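Local coordinates for protein 2-nitropropane dioxygenase (Streptomyces ansochromogenes, PDB 3BW2) that binds flavin mononucleotide in a TIM barrel and probably uses molecular oxygen to denitrify alkyl nitronates oxidatively, at residues K45-M50 / L115-D120; Q52-L57 / R63-N68. All coordinates share one frame; numbering follows the deposited sequence.

Overall arrangement
Both contacts use helix 47-60, which packs through its first turn on helix 111-120 in contact 1 and, further along, on strand 65-70 in contact 2. Their centres lie about 11 Å apart, and the two apolar patches merge: SD of M50 comes within 3.9 Å of CG1 of V67, and CD2 of L118 within 4.0 Å of CD1 of I54. Contact 2 leads to the cofactor, since N68, next to V67 in the strand, is hydrogen-bonded to the flavin of FMN. Contact 1 lies farther out in the shell of the TIM barrel; between nearest atoms, the M50 side chain is about 8 Å from that of N68 and about 11 Å from FMN.

Contact 1: K45-M50 / L115-D120; sequences KTADGM and LAVLLD
A47 and V117 mark the closest approach of the two backbones, their CA atoms 7.2 Å apart, where the first turn of helix 47-60 meets the last turns of helix 111-120. The contact is wholly apolar and is carried mainly by the methyl end of M50. With CG anti to the backbone N (chi1 174°), the M50 chain runs extended as far as SD and then bends at chi3 (93°), which brings CE against two adjacent side chains of the other helix. CE meets CG1 of V117 tip to tip at 3.6 Å. L118 is crossed at about a right angle, CE resting 3.6 Å from its CG, with the CD2 methyl also close by. Both helices belong to the outer layer of the TIM barrel, helix 47-60 being the link between strands 38-41 and 65-70. L118 also touches I54 of that helix, and V117 touches Y51. At the helix start, T46 serves as N-cap: its OG1 accepts from N of G49 (2.9 Å, 160° at the hydrogen). One residue on, A47 adds a looser touch, CB lying 4.4 Å from CG2 of V117, while K114 donates from NZ to the carbonyl O of K45.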
loop_
_atom_site.group_PDB
_atom_site.type_symbol
_atom_site.label_atom_id
_atom_site.label_comp_id
_atom_site.label_asym_id
_atom_site.label_seq_id
_atom_site.Cartn_x
_atom_site.Cartn_y
_atom_site.Cartn_z
ATOM N N LYS A 45 -24.851 -14.077 -8.349
ATOM C CA LYS A 45 -25.638 -14.805 -9.349
ATOM C C LYS A 45 -26.249 -16.033 -8.690
ATOM O O LYS A 45 -25.866 -16.397 -7.581
ATOM C CB LYS A 45 -24.768 -15.281 -10.518
ATOM C CG LYS A 45 -24.009 -14.193 -11.262
ATOM C CD LYS A 45 -23.667 -14.654 -12.673
ATOM C CE LYS A 45 -22.330 -14.106 -13.157
ATOM N NZ LYS A 45 -22.163 -12.636 -12.977
ATOM N N THR A 46 -27.209 -16.662 -9.362
ATOM C CA THR A 46 -27.822 -17.877 -8.841
ATOM C C THR A 46 -26.909 -18.991 -9.328
ATOM O O THR A 46 -26.080 -18.769 -10.216
ATOM C CB THR A 46 -29.230 -18.140 -9.433
ATOM O OG1 THR A 46 -29.132 -18.256 -10.858
ATOM C CG2 THR A 46 -30.192 -17.016 -9.074
ATOM N N ALA A 47 -27.044 -20.178 -8.753
ATOM C CA ALA A 47 -26.217 -21.303 -9.169
ATOM C C ALA A 47 -26.443 -21.567 -10.655
ATOM O O ALA A 47 -25.525 -21.974 -11.378
ATOM C CB ALA A 47 -26.566 -22.545 -8.354
ATOM N N ASP A 48 -27.669 -21.333 -11.113
ATOM C CA ASP A 48 -27.997 -21.544 -12.517
ATOM C C ASP A 48 -27.314 -20.513 -13.402
ATOM O O ASP A 48 -26.783 -20.848 -14.460
ATOM C CB ASP A 48 -29.506 -21.470 -12.743
ATOM C CG ASP A 48 -29.880 -21.666 -14.202
ATOM O OD1 ASP A 48 -29.563 -22.740 -14.757
ATOM O OD2 ASP A 48 -30.484 -20.745 -14.796
ATOM N N GLY A 49 -27.342 -19.255 -12.972
ATOM C CA GLY A 49 -26.705 -18.202 -13.743
ATOM C C GLY A 49 -25.232 -18.511 -13.911
ATOM O O GLY A 49 -24.678 -18.395 -15.001
ATOM N N MET A 50 -24.596 -18.913 -12.817
ATOM C CA MET A 50 -23.187 -19.264 -12.842
ATOM C C MET A 50 -22.976 -20.420 -13.815
ATOM O O MET A 50 -22.077 -20.386 -14.655
ATOM C CB MET A 50 -22.725 -19.691 -11.447
ATOM C CG MET A 50 -21.293 -20.219 -11.393
ATOM S SD MET A 50 -20.898 -20.992 -9.805
ATOM C CE MET A 50 -21.291 -22.694 -10.162
ATOM N N LEU A 115 -21.712 -24.946 -5.072
ATOM C CA LEU A 115 -20.733 -25.999 -4.808
ATOM C C LEU A 115 -21.186 -27.303 -5.455
ATOM O O LEU A 115 -20.371 -28.076 -5.960
ATOM C CB LEU A 115 -20.556 -26.221 -3.302
ATOM C CG LEU A 115 -19.719 -25.204 -2.524
ATOM C CD1 LEU A 115 -19.617 -25.635 -1.068
ATOM C CD2 LEU A 115 -18.326 -25.103 -3.137
ATOM N N ALA A 116 -22.492 -27.544 -5.433
ATOM C CA ALA A 116 -23.048 -28.754 -6.030
ATOM C C ALA A 116 -22.717 -28.757 -7.521
ATOM O O ALA A 116 -22.308 -29.776 -8.084
ATOM C CB ALA A 116 -24.560 -28.794 -5.818
ATOM N N VAL A 117 -22.884 -27.602 -8.156
ATOM C CA VAL A 117 -22.591 -27.471 -9.576
ATOM C C VAL A 117 -21.102 -27.667 -9.866
ATOM O O VAL A 117 -20.725 -28.411 -10.773
ATOM C CB VAL A 117 -23.024 -26.084 -10.104
ATOM C CG1 VAL A 117 -22.463 -25.853 -11.501
ATOM C CG2 VAL A 117 -24.545 -25.993 -10.132
ATOM N N LEU A 118 -20.258 -26.998 -9.085
ATOM C CA LEU A 118 -18.812 -27.079 -9.270
ATOM C C LEU A 118 -18.242 -28.466 -8.985
ATOM O O LEU A 118 -17.192 -28.836 -9.514
ATOM C CB LEU A 118 -18.124 -26.028 -8.393
ATOM C CG LEU A 118 -18.487 -24.596 -8.805
ATOM C CD1 LEU A 118 -18.066 -23.603 -7.730
ATOM C CD2 LEU A 118 -17.820 -24.280 -10.141
ATOM N N LEU A 119 -18.934 -29.232 -8.148
ATOM C CA LEU A 119 -18.481 -30.579 -7.823
ATOM C C LEU A 119 -19.046 -31.601 -8.803
ATOM O O LEU A 119 -18.414 -32.616 -9.084
ATOM C CB LEU A 119 -18.884 -30.949 -6.394
ATOM C CG LEU A 119 -18.053 -30.289 -5.292
ATOM C CD1 LEU A 119 -18.677 -30.568 -3.931
ATOM C CD2 LEU A 119 -16.616 -30.816 -5.355
ATOM N N ASP A 120 -20.234 -31.330 -9.335
ATOM C CA ASP A 120 -20.849 -32.253 -10.277
ATOM C C ASP A 120 -20.255 -32.131 -11.683
ATOM O O ASP A 120 -20.233 -33.102 -12.444
ATOM C CB ASP A 120 -22.357 -32.020 -10.329
ATOM C CG ASP A 120 -23.059 -32.990 -11.249
ATOM O OD1 ASP A 120 -22.996 -34.212 -10.985
ATOM O OD2 ASP A 120 -23.670 -32.534 -12.240
#

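Contact 2: Q52-L57 / R63-N68; sequences QEIKRL and RPFGVN. With FMN (flavin mononucleotide), chain B.
L57 and F65 approach from opposite directions. Followed outward, F65 first meets CD2 of L57 at its CB; CG comes closest to that methyl, at 3.4 Å, with CD1 and CD2 of F65 slightly farther and CE1 at the limit of contact. CD2 of L57 sits over one ring face, toward the rim, in a CH-pi contact 3.7 Å from the centroid and 23° off the normal. At the ring's far end, CZ is 4.1 Å from CG2 of I54. A chi1 of 64° directs the ring at the helix, setting CG between the backbone N and carbonyl carbon. Truncation to an alanine would take the ring from CD2 of L57 and CG2 of I54 and is likely to open a gap between helix and strand. CG2 of V67 lies at the ring edge, in plane, and also packs 4.0 Å from CG1 of I54. On the next residue, OD1 of N68 accepts from N3 of FMN (2.9 Å), while ND2 donates to OG of S127. Helix segment 52-57 runs antiparallel (171°) to strand segment 65-68, as part of the crossover helix of a beta-alpha-beta unit; L57 also packs on helix 25-33, and the strand pairs with 38-41 and 125-129.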
loop_
_atom_site.group_PDB
_atom_site.type_symbol
_atom_site.label_atom_id
_atom_site.label_comp_id
_atom_site.label_asym_id
_atom_site.label_seq_id
_atom_site.Cartn_x
_atom_site.Cartn_y
_atom_site.Cartn_z
ATOM N N GLN A 52 -24.695 -21.368 -16.410
ATOM C CA GLN A 52 -24.851 -20.985 -17.808
ATOM C C GLN A 52 -23.583 -20.325 -18.342
ATOM O O GLN A 52 -23.193 -20.562 -19.486
ATOM C CB GLN A 52 -26.041 -20.035 -17.985
ATOM C CG GLN A 52 -27.378 -20.624 -17.555
ATOM C CD GLN A 52 -27.612 -22.012 -18.125
ATOM O OE1 GLN A 52 -27.545 -22.216 -19.337
ATOM N NE2 GLN A 52 -27.888 -22.976 -17.249
ATOM N N GLU A 53 -22.937 -19.496 -17.528
ATOM C CA GLU A 53 -21.712 -18.841 -17.979
ATOM C C GLU A 53 -20.595 -19.865 -18.149
ATOM O O GLU A 53 -19.806 -19.789 -19.092
ATOM C CB GLU A 53 -21.273 -17.756 -16.995
ATOM C CG GLU A 53 -22.180 -16.539 -16.946
ATOM C CD GLU A 53 -21.461 -15.320 -16.397
ATOM O OE1 GLU A 53 -20.714 -15.468 -15.405
ATOM O OE2 GLU A 53 -21.647 -14.217 -16.954
ATOM N N ILE A 54 -20.523 -20.823 -17.233
ATOM C CA ILE A 54 -19.503 -21.862 -17.318
ATOM C C ILE A 54 -19.647 -22.607 -18.642
ATOM O O ILE A 54 -18.665 -22.832 -19.350
ATOM C CB ILE A 54 -19.623 -22.858 -16.139
ATOM C CG1 ILE A 54 -19.203 -22.165 -14.838
ATOM C CG2 ILE A 54 -18.754 -24.084 -16.391
ATOM C CD1 ILE A 54 -19.453 -22.982 -13.584
ATOM N N LYS A 55 -20.873 -22.984 -18.983
ATOM C CA LYS A 55 -21.117 -23.692 -20.238
ATOM C C LYS A 55 -20.753 -22.800 -21.423
ATOM O O LYS A 55 -20.120 -23.240 -22.382
ATOM C CB LYS A 55 -22.585 -24.106 -20.336
ATOM C CG LYS A 55 -22.993 -25.184 -19.348
ATOM C CD LYS A 55 -24.436 -25.593 -19.572
ATOM C CE LYS A 55 -24.814 -26.788 -18.718
ATOM N NZ LYS A 55 -26.198 -27.264 -19.010
ATOM N N ARG A 56 -21.159 -21.539 -21.339
ATOM C CA ARG A 56 -20.887 -20.559 -22.380
ATOM C C ARG A 56 -19.384 -20.479 -22.643
ATOM O O ARG A 56 -18.930 -20.576 -23.784
ATOM C CB ARG A 56 -21.401 -19.192 -21.929
ATOM C CG ARG A 56 -21.299 -18.081 -22.959
ATOM C CD ARG A 56 -22.534 -18.042 -23.841
ATOM N NE ARG A 56 -22.229 -18.394 -25.225
ATOM C CZ ARG A 56 -21.454 -17.669 -26.025
ATOM N NH1 ARG A 56 -21.231 -18.069 -27.270
ATOM N NH2 ARG A 56 -20.908 -16.542 -25.584
ATOM N N LEU A 57 -18.618 -20.309 -21.573
ATOM C CA LEU A 57 -17.169 -20.191 -21.665
ATOM C C LEU A 57 -16.482 -21.423 -22.254
ATOM O O LEU A 57 -15.528 -21.297 -23.016
ATOM C CB LEU A 57 -16.594 -19.890 -20.282
ATOM C CG LEU A 57 -15.093 -19.621 -20.206
ATOM C CD1 LEU A 57 -14.710 -18.496 -21.169
ATOM C CD2 LEU A 57 -14.730 -19.257 -18.777
ATOM N N ARG A 63 -9.241 -23.835 -22.889
ATOM C CA ARG A 63 -8.160 -23.596 -21.941
ATOM C C ARG A 63 -8.675 -23.410 -20.512
ATOM O O ARG A 63 -9.841 -23.074 -20.303
ATOM C CB ARG A 63 -7.353 -22.383 -22.403
ATOM C CG ARG A 63 -6.884 -22.541 -23.848
ATOM C CD ARG A 63 -5.990 -21.409 -24.312
ATOM N NE ARG A 63 -5.553 -21.614 -25.692
ATOM C CZ ARG A 63 -4.814 -22.643 -26.100
ATOM N NH1 ARG A 63 -4.419 -23.568 -25.234
ATOM N NH2 ARG A 63 -4.474 -22.756 -27.378
ATOM N N PRO A 64 -7.808 -23.629 -19.508
ATOM C CA PRO A 64 -8.185 -23.490 -18.095
ATOM C C PRO A 64 -8.710 -22.109 -17.718
ATOM O O PRO A 64 -8.211 -21.086 -18.196
ATOM C CB PRO A 64 -6.891 -23.827 -17.351
ATOM C CG PRO A 64 -6.154 -24.713 -18.316
ATOM C CD PRO A 64 -6.395 -24.024 -19.629
ATOM N N PHE A 65 -9.717 -22.096 -16.853
ATOM C CA PHE A 65 -10.325 -20.859 -16.379
ATOM C C PHE A 65 -10.769 -21.063 -14.936
ATOM O O PHE A 65 -10.783 -22.192 -14.432
ATOM C CB PHE A 65 -11.530 -20.494 -17.249
ATOM C CG PHE A 65 -12.654 -21.496 -17.185
ATOM C CD1 PHE A 65 -13.565 -21.481 -16.130
ATOM C CD2 PHE A 65 -12.792 -22.467 -18.173
ATOM C CE1 PHE A 65 -14.596 -22.418 -16.058
ATOM C CE2 PHE A 65 -13.819 -23.408 -18.111
ATOM C CZ PHE A 65 -14.723 -23.384 -17.050
ATOM N N GLY A 66 -11.134 -19.973 -14.272
ATOM C CA GLY A 66 -11.570 -20.078 -12.897
ATOM C C GLY A 66 -12.960 -19.527 -12.665
ATOM O O GLY A 66 -13.509 -18.794 -13.495
ATOM N N VAL A 67 -13.536 -19.910 -11.532
ATOM C CA VAL A 67 -14.855 -19.454 -11.121
ATOM C C VAL A 67 -14.684 -19.033 -9.660
ATOM O O VAL A 67 -14.137 -19.781 -8.851
ATOM C CB VAL A 67 -15.921 -20.585 -11.221
ATOM C CG1 VAL A 67 -17.270 -20.075 -10.722
ATOM C CG2 VAL A 67 -16.045 -21.063 -12.664
ATOM N N ASN A 68 -15.143 -17.833 -9.328
ATOM C CA ASN A 68 -15.010 -17.320 -7.970
ATOM C C ASN A 68 -16.348 -17.320 -7.245
ATOM O O ASN A 68 -17.373 -16.969 -7.823
ATOM C CB ASN A 68 -14.414 -15.901 -8.034
ATOM C CG ASN A 68 -14.431 -15.186 -6.695
ATOM O OD1 ASN A 68 -15.385 -14.477 -6.372
ATOM N ND2 ASN A 68 -13.375 -15.368 -5.910
HETATM N N1 FMN B . -12.714 -10.381 -6.224
HETATM C C2 FMN B . -13.434 -11.567 -5.999
HETATM O O2 FMN B . -12.899 -12.512 -5.425
HETATM N N3 FMN B . -14.745 -11.689 -6.428
HETATM C C4 FMN B . -15.411 -10.675 -7.097
HETATM O O4 FMN B . -16.589 -10.836 -7.468
HETATM C C4A FMN B . -14.698 -9.471 -7.348
HETATM N N5 FMN B . -15.296 -8.420 -8.038
HETATM C C5A FMN B . -14.605 -7.239 -8.323
HETATM C C6 FMN B . -15.251 -6.207 -9.050
HETATM C C7 FMN B . -14.592 -4.972 -9.381
HETATM C C7M FMN B . -15.043 -4.378 -10.737
HETATM C C8 FMN B . -13.215 -4.879 -8.957
HETATM C C8M FMN B . -12.160 -4.083 -9.725
HETATM C C9 FMN B . -12.557 -5.901 -8.201
HETATM C C9A FMN B . -13.251 -7.093 -7.884
HETATM N N10 FMN B . -12.635 -8.148 -7.158
HETATM C C10 FMN B . -13.341 -9.341 -6.897
HETATM C "C1'" FMN B . -11.261 -7.953 -6.513
HETATM C "C2'" FMN B . -10.213 -8.621 -7.439
HETATM O "O2'" FMN B . -10.177 -10.012 -7.156
HETATM C "C3'" FMN B . -8.763 -8.077 -7.203
HETATM O "O3'" FMN B . -8.469 -8.303 -5.824
HETATM C "C4'" FMN B . -8.587 -6.578 -7.499
HETATM O "O4'" FMN B . -9.205 -6.308 -8.758
HETATM C "C5'" FMN B . -7.077 -6.200 -7.558
HETATM O "O5'" FMN B . -6.879 -4.787 -7.842
HETATM P P FMN B . -6.781 -4.072 -9.310
HETATM O O1P FMN B . -6.129 -5.322 -9.796
HETATM O O2P FMN B . -6.060 -3.022 -8.484
HETATM O O3P FMN B . -8.297 -4.078 -9.260
#